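Local atomic coordinates of sugar phosphate isomerase/epimerase (Parabacteroides distasonis, PDB entry 3L23), a protein that binds a magnesium ion in a TIM barrel and probably acts as an isomerase, perhaps on sugar phosphates. Residues L73-S78 and L120-L125; H79-D84 and I126-P131; F96-E101 and K140-I145. All coordinates share one frame; numbering follows the deposited sequence. Where two conformers were deposited one is given.

Overall arrangement
The three contacts join one beta-alpha-beta unit of the TIM barrel and the helix that follows it, the third lying farthest from the chain centre. The first segments follow one another along the chain, and their partners come later in the same order. Contact 1 lies where strands 74-79 and 124-127 come together, contact 2, centred about 16 Å away, at their ends and in the loops that follow; S78 O meets I126 N where they join. Contact 3, centred about 13 Å from contact 2 and about 26 Å from contact 1, sets the loop before helix 103-119 against helix 136-155. Y98 OH and Q127 NE2 link it to contact 2, connecting the outer layer to the barrel wall beside the magnesium site.

Contact 1 of 3, residues L73-S78 and L120-L125; sequences LKIISS and LGCKYL
I76, S77 and S78 meet C122, Y124 and L125 where two neighbouring parallel strands of the TIM barrel, 74-79 and 124-127, come together. Helix 103-119 connects them in a beta-alpha-beta crossover, and G121, at positive phi, ends that helix in a Schellman motif before the chain enters the second strand. The one straight backbone bond between the two segments runs from Y124 N to I76 O, 3.0 Å long at 165°, with the donor in the carbonyl plane. K123 N adds a weak, bent bond to the same oxygen, and S78 N returns a weak one to Y124 O at 3.2 Å. Ahead of the second strand, water does the bridging: I75 O accepts from two waters, one of which also donates to L120 O and the other to G121 O.

C122 packs against the first strand. With SG swung anti to the backbone N (chi1 -161°), the sulfur lies against the backbone of S77, 3.5 Å from S77 C, and also touches I75 CG2 at 4.0 Å. S77 OG packs on Y124 CB at 3.5 Å and is hydrogen-bonded to E47; the magnesium ion lies about 11 Å from the S77 side chain. The Y124 hydroxyl is bonded to D271. I76 and Y124 run side by side: K123 CG covers one face of the tyrosine ring, while I76 CG2 sits at the ring edge, in its plane, 3.7 Å from Y124 CD2.

Contact 2 of 3, residues H79-D84 and I126-P131; sequences HVNPVD and IQPMMP
H79 and I126 form a parallel bridge at the ends of their strands, and V80 N, one residue on, gives I126 O a straight bond of 2.9 Å. With CG anti to its own carbonyl carbon (chi1 -86°), the histidine slides past P128. Its CB touches P128 CG at 4.0 Å; beyond it, P128 CB sits over one face of the imidazole, only 3.3 Å from H79 ND1, and CG and CE1 share that cover. H79 CD2 and NE2 meet I126 CG2 obliquely, CD2 at 3.9 Å. At the tip, NE2 is hydrogen-bonded to E214.

The side chains of N81 and P128 point at each other from opposite directions. N81 OD1 lies 3.2 Å from P128 CD, takes a weak bond from M129 N and accepts a water. Q127 NE2 bonds M129 O at 3.0 Å and 178°, tying the side chain to the backbone two residues on.

The ring of H79 also meets H242 and stands edge-to-face with H165, two magnesium ligands, and P128 O bonds H165 ND1. H79 and P128 thus probably form part of the second shell of the magnesium site of this TIM barrel.

Contact 3 of 3, residues F96-E101 and K140-I145; sequences FKYSKE and KLVCDI
Y98 and S99 belong to the long loop between strand 74-79 and helix 103-119 of the TIM barrel, and they pack on L141, V142 and I145 along one side of the outer helix 136-155. The contact is apolar. Y98 lies obliquely across I145 and offers it one flank: Y98 CB is 3.7 Å from I145 CD1, CD2 is 3.6 Å from the same methyl, and farther along the ring CE2 meets I145 CG2, set anti to the backbone N (chi1 -73°), at 3.7 Å. The CG1 branch carries CD1 to Y98 CB and CD2. V142 CG2 approaches obliquely from the other side of the ring plane, 3.8 Å from Y98 CD2, which lies between two aliphatic side chains.

One turn before I145, L141 leaves the ring alone and covers the loop backbone instead, with L141 CD2 3.8 Å from S99 CA. The S99 hydroxyl is bonded to V102 N and S99 O to T103 OG1, tying the loop to the start of the next helix. Y98 OH bonds Q127 NE2. With an alanine here, I145 and V142 would probably lose their aromatic neighbour, a gap would open beside the helix, and the Q127 amide would be left without that hydroxyl.

I106 of helix 103-119 also packs on both Y98 and I145, so the cluster joins a beta-alpha loop to two successive helices in the outer layer of the TIM barrel.

Contact 1 of 3, residues L73-S78 and L120-L125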
loop_
_atom_site.group_PDB
_atom_site.type_symbol
_atom_site.label_atom_id
_atom_site.label_comp_id
_atom_site.label_asym_id
_atom_site.label_seq_id
_atom_site.Cartn_x
_atom_site.Cartn_y
_atom_site.Cartn_z
ATOM N N LEU A 73 6.616 -8.206 16.687
ATOM C CA LEU A 73 6.280 -7.744 15.371
ATOM C C LEU A 73 7.344 -6.779 14.867
ATOM O O LEU A 73 8.031 -6.124 15.665
ATOM C CB LEU A 73 4.911 -7.029 15.382
ATOM C CG LEU A 73 3.712 -7.844 15.893
ATOM C CD1 LEU A 73 2.503 -6.951 16.113
ATOM C CD2 LEU A 73 3.362 -8.973 14.915
ATOM N N LYS A 74 7.519 -6.716 13.553
ATOM C CA LYS A 74 8.457 -5.759 12.956
ATOM C C LYS A 74 7.740 -4.866 11.988
ATOM O O LYS A 74 6.973 -5.352 11.162
ATOM C CB LYS A 74 9.572 -6.468 12.208
ATOM C CG LYS A 74 10.756 -5.567 11.895
ATOM N N ILE A 75 8.014 -3.566 12.077
ATOM C CA ILE A 75 7.469 -2.598 11.136
ATOM C C ILE A 75 8.349 -2.573 9.892
ATOM O O ILE A 75 9.539 -2.240 9.966
ATOM C CB ILE A 75 7.368 -1.181 11.764
ATOM C CG1 ILE A 75 6.457 -1.194 13.011
ATOM C CG2 ILE A 75 6.900 -0.160 10.732
ATOM C CD1 ILE A 75 6.541 0.127 13.786
ATOM N N ILE A 76 7.756 -2.960 8.762
ATOM C CA ILE A 76 8.436 -3.099 7.473
ATOM C C ILE A 76 8.049 -2.011 6.485
ATOM O O ILE A 76 8.854 -1.599 5.652
ATOM C CB ILE A 76 8.047 -4.462 6.825
ATOM C CG1 ILE A 76 8.432 -5.622 7.744
ATOM C CG2 ILE A 76 8.652 -4.663 5.397
ATOM C CD1 ILE A 76 9.893 -5.653 8.154
ATOM N N SER A 77 6.806 -1.545 6.562
ATOM C CA SER A 77 6.286 -0.642 5.571
ATOM C C SER A 77 5.274 0.307 6.183
ATOM O O SER A 77 4.800 0.114 7.305
ATOM C CB SER A 77 5.649 -1.467 4.442
ATOM O OG SER A 77 5.165 -0.675 3.390
ATOM N N SER A 78 4.983 1.363 5.453
ATOM C CA SER A 78 4.008 2.365 5.889
ATOM C C SER A 78 3.322 3.038 4.703
ATOM O O SER A 78 3.988 3.409 3.746
ATOM C CB SER A 78 4.690 3.424 6.767
ATOM O OG SER A 78 3.806 4.423 7.260
ATOM N N LEU A 120 11.929 5.318 12.282
ATOM C CA LEU A 120 11.155 4.104 12.566
ATOM C C LEU A 120 11.820 2.812 12.028
ATOM O O LEU A 120 11.369 1.712 12.368
ATOM C CB LEU A 120 9.732 4.202 11.997
ATOM C CG LEU A 120 8.686 5.084 12.661
ATOM C CD1 LEU A 120 7.424 5.229 11.782
ATOM C CD2 LEU A 120 8.348 4.528 14.069
ATOM N N GLY A 121 12.856 2.932 11.192
ATOM C CA GLY A 121 13.526 1.765 10.602
ATOM C C GLY A 121 12.702 1.052 9.552
ATOM O O GLY A 121 12.927 -0.123 9.248
ATOM N N CYS A 122 11.802 1.800 8.938
ATOM C CA CYS A 122 10.844 1.296 8.010
ATOM C C CYS A 122 11.503 1.095 6.635
ATOM O O CYS A 122 12.168 2.014 6.097
ATOM C CB CYS A 122 9.688 2.291 8.027
ATOM S SG CYS A 122 8.247 1.692 7.424
ATOM N N LYS A 123 11.396 -0.104 6.078
ATOM C CA LYS A 123 12.046 -0.411 4.792
ATOM C C LYS A 123 11.384 0.244 3.572
ATOM O O LYS A 123 12.094 0.703 2.646
ATOM C CB LYS A 123 12.147 -1.930 4.609
ATOM C CG LYS A 123 12.616 -2.336 3.227
ATOM C CD LYS A 123 12.935 -3.786 3.129
ATOM C CE LYS A 123 13.534 -4.092 1.763
ATOM N NZ LYS A 123 14.104 -5.465 1.693
ATOM N N TYR A 124 10.044 0.204 3.549
ATOM C CA TYR A 124 9.235 0.787 2.490
ATOM C C TYR A 124 8.376 1.948 2.983
ATOM O O TYR A 124 7.793 1.865 4.056
ATOM C CB TYR A 124 8.299 -0.264 1.916
ATOM C CG TYR A 124 8.949 -1.558 1.451
ATOM C CD1 TYR A 124 9.548 -1.637 0.227
ATOM C CD2 TYR A 124 8.887 -2.702 2.232
ATOM C CE1 TYR A 124 10.096 -2.808 -0.232
ATOM C CE2 TYR A 124 9.448 -3.895 1.799
ATOM C CZ TYR A 124 10.039 -3.943 0.561
ATOM O OH TYR A 124 10.606 -5.119 0.130
ATOM N N LEU A 125 8.288 2.987 2.151
ATOM C CA LEU A 125 7.397 4.140 2.345
ATOM C C LEU A 125 6.577 4.242 1.060
ATOM O O LEU A 125 7.137 4.392 -0.037
ATOM C CB LEU A 125 8.210 5.409 2.604
ATOM C CG LEU A 125 7.408 6.626 3.050
ATOM C CD1 LEU A 125 6.591 6.364 4.302
ATOM C CD2 LEU A 125 8.335 7.861 3.224
HETATM O O HOH W 1 11.025 -1.061 11.954
HETATM O O HOH W 2 11.792 -2.310 8.369
#

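Contact 2 of 3, residues H79-D84 and I126-P131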
loop_
_atom_site.group_PDB
_atom_site.type_symbol
_atom_site.label_atom_id
_atom_site.label_comp_id
_atom_site.label_asym_id
_atom_site.label_seq_id
_atom_site.Cartn_x
_atom_site.Cartn_y
_atom_site.Cartn_z
ATOM N N HIS A 79 1.999 3.221 4.835
ATOM C CA HIS A 79 1.143 3.922 3.896
ATOM C C HIS A 79 0.935 5.335 4.334
ATOM O O HIS A 79 0.428 5.589 5.404
ATOM C CB HIS A 79 -0.235 3.276 3.785
ATOM C CG HIS A 79 -0.290 2.171 2.806
ATOM N ND1 HIS A 79 -1.474 1.720 2.262
ATOM C CD2 HIS A 79 0.691 1.433 2.250
ATOM C CE1 HIS A 79 -1.210 0.745 1.413
ATOM N NE2 HIS A 79 0.092 0.545 1.390
ATOM N N VAL A 80 1.302 6.277 3.477
ATOM C CA VAL A 80 1.159 7.664 3.800
ATOM C C VAL A 80 0.688 8.432 2.564
ATOM O O VAL A 80 0.998 8.053 1.440
ATOM C CB VAL A 80 2.493 8.274 4.289
ATOM C CG1 VAL A 80 2.966 7.570 5.586
ATOM C CG2 VAL A 80 3.563 8.203 3.175
ATOM N N ASN A 81 -0.060 9.499 2.769
ATOM C CA ASN A 81 -0.506 10.328 1.658
ATOM C C ASN A 81 -0.149 11.799 1.886
ATOM O O ASN A 81 -0.422 12.309 2.979
ATOM C CB ASN A 81 -2.031 10.254 1.530
ATOM C CG ASN A 81 -2.516 8.973 0.931
ATOM O OD1 ASN A 81 -2.195 8.600 -0.238
ATOM N ND2 ASN A 81 -3.291 8.260 1.738
ATOM N N PRO A 82 0.448 12.482 0.891
ATOM C CA PRO A 82 0.723 13.915 1.041
ATOM C C PRO A 82 -0.448 14.782 1.481
ATOM O O PRO A 82 -1.564 14.690 0.936
ATOM C CB PRO A 82 1.183 14.335 -0.366
ATOM C CG PRO A 82 1.810 13.100 -0.902
ATOM C CD PRO A 82 1.010 11.966 -0.375
ATOM N N VAL A 83 -0.164 15.610 2.478
ATOM C CA VAL A 83 -1.128 16.564 3.004
ATOM C C VAL A 83 -0.457 17.901 3.191
ATOM O O VAL A 83 0.763 17.985 3.343
ATOM C CB VAL A 83 -1.728 16.147 4.389
ATOM C CG1 VAL A 83 -2.644 14.913 4.283
ATOM C CG2 VAL A 83 -0.625 15.946 5.417
ATOM N N ASP A 84 -1.280 18.948 3.137
ATOM C CA ASP A 84 -0.871 20.314 3.361
ATOM C C ASP A 84 -1.128 20.548 4.850
ATOM O O ASP A 84 -2.281 20.679 5.266
ATOM C CB ASP A 84 -1.710 21.251 2.490
ATOM C CG ASP A 84 -1.378 22.741 2.702
ATOM O OD1 ASP A 84 -0.783 23.096 3.740
ATOM O OD2 ASP A 84 -1.722 23.556 1.816
ATOM N N ILE A 126 5.252 4.142 1.199
ATOM C CA ILE A 126 4.349 3.902 0.061
ATOM C C ILE A 126 3.145 4.850 0.085
ATOM O O ILE A 126 2.532 5.056 1.122
ATOM C CB ILE A 126 3.858 2.438 0.057
ATOM C CG1 ILE A 126 5.029 1.467 -0.160
ATOM C CG2 ILE A 126 2.760 2.208 -0.990
ATOM C CD1 ILE A 126 4.786 -0.038 0.023
ATOM N N GLN A 127 2.855 5.459 -1.067
ATOM C CA GLN A 127 1.651 6.273 -1.292
ATOM C C GLN A 127 0.561 5.359 -1.846
ATOM O O GLN A 127 0.772 4.724 -2.882
ATOM C CB GLN A 127 1.912 7.395 -2.277
ATOM C CG GLN A 127 0.656 8.179 -2.562
ATOM C CD GLN A 127 0.941 9.397 -3.363
ATOM O OE1 GLN A 127 2.033 9.983 -3.248
ATOM N NE2 GLN A 127 -0.035 9.818 -4.181
ATOM N N PRO A 128 -0.571 5.232 -1.132
ATOM C CA PRO A 128 -1.663 4.325 -1.587
ATOM C C PRO A 128 -2.843 4.933 -2.311
ATOM O O PRO A 128 -3.676 4.176 -2.810
ATOM C CB PRO A 128 -2.138 3.733 -0.271
ATOM C CG PRO A 128 -2.075 4.921 0.656
ATOM C CD PRO A 128 -0.839 5.719 0.237
HETATM N N MSE A 129 -2.962 6.261 -2.394
HETATM C CA MSE A 129 -4.092 6.901 -3.051
HETATM C C MSE A 129 -3.670 7.642 -4.323
HETATM O O MSE A 129 -2.691 8.340 -4.329
HETATM C CB MSE A 129 -4.804 7.897 -2.112
HETATM C CG MSE A 129 -6.125 8.473 -2.667
HETATM SE SE MSE A 129 -7.487 6.977 -2.994
HETATM C CE MSE A 129 -7.098 6.138 -1.458
HETATM N N MSE A 130 -4.441 7.463 -5.395
HETATM C CA MSE A 130 -4.150 8.098 -6.665
HETATM C C MSE A 130 -4.480 9.592 -6.644
HETATM O O MSE A 130 -5.580 10.001 -6.190
HETATM C CB MSE A 130 -4.972 7.428 -7.790
HETATM C CG MSE A 130 -4.409 7.703 -9.155
HETATM SE SE MSE A 130 -5.528 7.009 -10.591
HETATM C CE MSE A 130 -6.833 8.198 -10.580
ATOM N N PRO A 131 -3.526 10.452 -7.116
ATOM C CA PRO A 131 -3.894 11.839 -7.363
ATOM C C PRO A 131 -4.946 11.954 -8.458
ATOM O O PRO A 131 -5.278 10.984 -9.132
ATOM C CB PRO A 131 -2.576 12.507 -7.829
ATOM C CG PRO A 131 -1.507 11.597 -7.476
ATOM C CD PRO A 131 -2.098 10.202 -7.397
HETATM O O HOH W 3 -2.553 10.963 -2.244
#

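Contact 3 of 3, residues F96-E101 and K140-I145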
loop_
_atom_site.group_PDB
_atom_site.type_symbol
_atom_site.label_atom_id
_atom_site.label_comp_id
_atom_site.label_asym_id
_atom_site.label_seq_id
_atom_site.Cartn_x
_atom_site.Cartn_y
_atom_site.Cartn_z
ATOM N N PHE A 96 -4.664 16.277 -3.722
ATOM C CA PHE A 96 -5.064 15.436 -4.847
ATOM C C PHE A 96 -4.722 16.041 -6.188
ATOM O O PHE A 96 -4.428 15.311 -7.131
ATOM C CB PHE A 96 -6.583 15.183 -4.844
ATOM C CG PHE A 96 -7.013 14.108 -3.927
ATOM C CD1 PHE A 96 -6.901 12.766 -4.298
ATOM C CD2 PHE A 96 -7.559 14.418 -2.690
ATOM C CE1 PHE A 96 -7.315 11.757 -3.449
ATOM C CE2 PHE A 96 -7.961 13.398 -1.826
ATOM C CZ PHE A 96 -7.837 12.071 -2.207
ATOM N N LYS A 97 -4.811 17.351 -6.292
ATOM C CA LYS A 97 -4.567 18.027 -7.559
ATOM C C LYS A 97 -3.115 18.420 -7.605
ATOM O O LYS A 97 -2.704 19.377 -6.958
ATOM C CB LYS A 97 -5.463 19.240 -7.746
ATOM C CG LYS A 97 -5.268 19.870 -9.111
ATOM N N TYR A 98 -2.337 17.681 -8.376
ATOM C CA TYR A 98 -0.921 17.928 -8.454
ATOM C C TYR A 98 -0.743 19.056 -9.461
ATOM O O TYR A 98 -1.540 19.247 -10.400
ATOM C CB TYR A 98 -0.167 16.644 -8.810
ATOM C CG TYR A 98 0.029 15.672 -7.671
ATOM C CD1 TYR A 98 -0.771 15.714 -6.510
ATOM C CD2 TYR A 98 1.005 14.679 -7.758
ATOM C CE1 TYR A 98 -0.581 14.778 -5.490
ATOM C CE2 TYR A 98 1.203 13.772 -6.759
ATOM C CZ TYR A 98 0.409 13.827 -5.617
ATOM O OH TYR A 98 0.579 12.941 -4.605
ATOM N N SER A 99 0.255 19.872 -9.220
ATOM C CA SER A 99 0.563 20.971 -10.092
ATOM C C SER A 99 1.985 21.362 -9.817
ATOM O O SER A 99 2.552 20.950 -8.819
ATOM C CB SER A 99 -0.323 22.199 -9.818
ATOM O OG SER A 99 -0.089 22.696 -8.499
ATOM N N LYS A 100 2.546 22.180 -10.696
ATOM C CA LYS A 100 3.899 22.661 -10.484
ATOM C C LYS A 100 3.911 23.497 -9.209
ATOM O O LYS A 100 4.824 23.375 -8.388
ATOM C CB LYS A 100 4.399 23.432 -11.716
ATOM C CG LYS A 100 4.602 22.473 -12.909
ATOM C CD LYS A 100 5.237 23.113 -14.145
ATOM C CE LYS A 100 4.270 23.969 -14.883
ATOM N NZ LYS A 100 4.838 24.596 -16.103
ATOM N N GLU A 101 2.869 24.303 -9.022
ATOM C CA GLU A 101 2.733 25.170 -7.854
ATOM C C GLU A 101 2.751 24.473 -6.490
ATOM O O GLU A 101 3.347 25.024 -5.558
ATOM C CB GLU A 101 1.447 25.998 -7.948
ATOM C CG GLU A 101 1.468 27.062 -9.039
ATOM N N LYS A 140 1.537 12.386 -16.708
ATOM C CA LYS A 140 2.957 12.703 -16.858
ATOM C C LYS A 140 3.492 13.455 -15.655
ATOM O O LYS A 140 4.495 13.056 -15.067
ATOM C CB LYS A 140 3.194 13.539 -18.107
ATOM C CG LYS A 140 2.999 12.830 -19.413
ATOM C CD LYS A 140 3.286 13.775 -20.546
ATOM C CE LYS A 140 2.866 13.248 -21.887
ATOM N NZ LYS A 140 3.101 14.291 -22.917
ATOM N N LEU A 141 2.826 14.550 -15.298
ATOM C CA LEU A 141 3.241 15.386 -14.177
ATOM C C LEU A 141 3.236 14.614 -12.878
ATOM O O LEU A 141 4.167 14.748 -12.078
ATOM C CB LEU A 141 2.352 16.656 -14.073
ATOM C CG LEU A 141 2.752 17.647 -12.972
ATOM C CD1 LEU A 141 4.179 18.201 -13.182
ATOM C CD2 LEU A 141 1.787 18.786 -12.909
ATOM N N VAL A 142 2.241 13.752 -12.675
ATOM C CA VAL A 142 2.225 12.933 -11.476
ATOM C C VAL A 142 3.461 12.025 -11.449
ATOM O O VAL A 142 4.162 11.899 -10.402
ATOM C CB VAL A 142 0.918 12.123 -11.353
ATOM C CG1 VAL A 142 1.126 10.976 -10.368
ATOM C CG2 VAL A 142 -0.269 13.035 -10.970
ATOM N N CYS A 143 3.779 11.414 -12.581
ATOM C CA CYS A 143 4.988 10.581 -12.648
ATOM C C CYS A 143 6.286 11.343 -12.314
ATOM O O CYS A 143 7.133 10.843 -11.579
ATOM C CB CYS A 143 5.131 9.929 -14.007
ATOM S SG CYS A 143 3.829 8.733 -14.337
ATOM N N ASP A 144 6.431 12.554 -12.834
ATOM C CA ASP A 144 7.591 13.360 -12.537
ATOM C C ASP A 144 7.673 13.659 -11.039
ATOM O O ASP A 144 8.765 13.676 -10.461
ATOM C CB ASP A 144 7.500 14.682 -13.293
ATOM C CG ASP A 144 7.639 14.520 -14.785
ATOM O OD1 ASP A 144 8.261 13.529 -15.217
ATOM O OD2 ASP A 144 7.193 15.432 -15.525
ATOM N N ILE A 145 6.517 13.910 -10.419
ATOM C CA ILE A 145 6.458 14.209 -8.996
ATOM C C ILE A 145 6.868 12.944 -8.206
ATOM O O ILE A 145 7.621 13.038 -7.226
ATOM C CB ILE A 145 5.047 14.819 -8.597
ATOM C CG1 ILE A 145 4.950 16.251 -9.129
ATOM C CG2 ILE A 145 4.768 14.743 -7.087
ATOM C CD1 ILE A 145 3.509 16.849 -9.182
#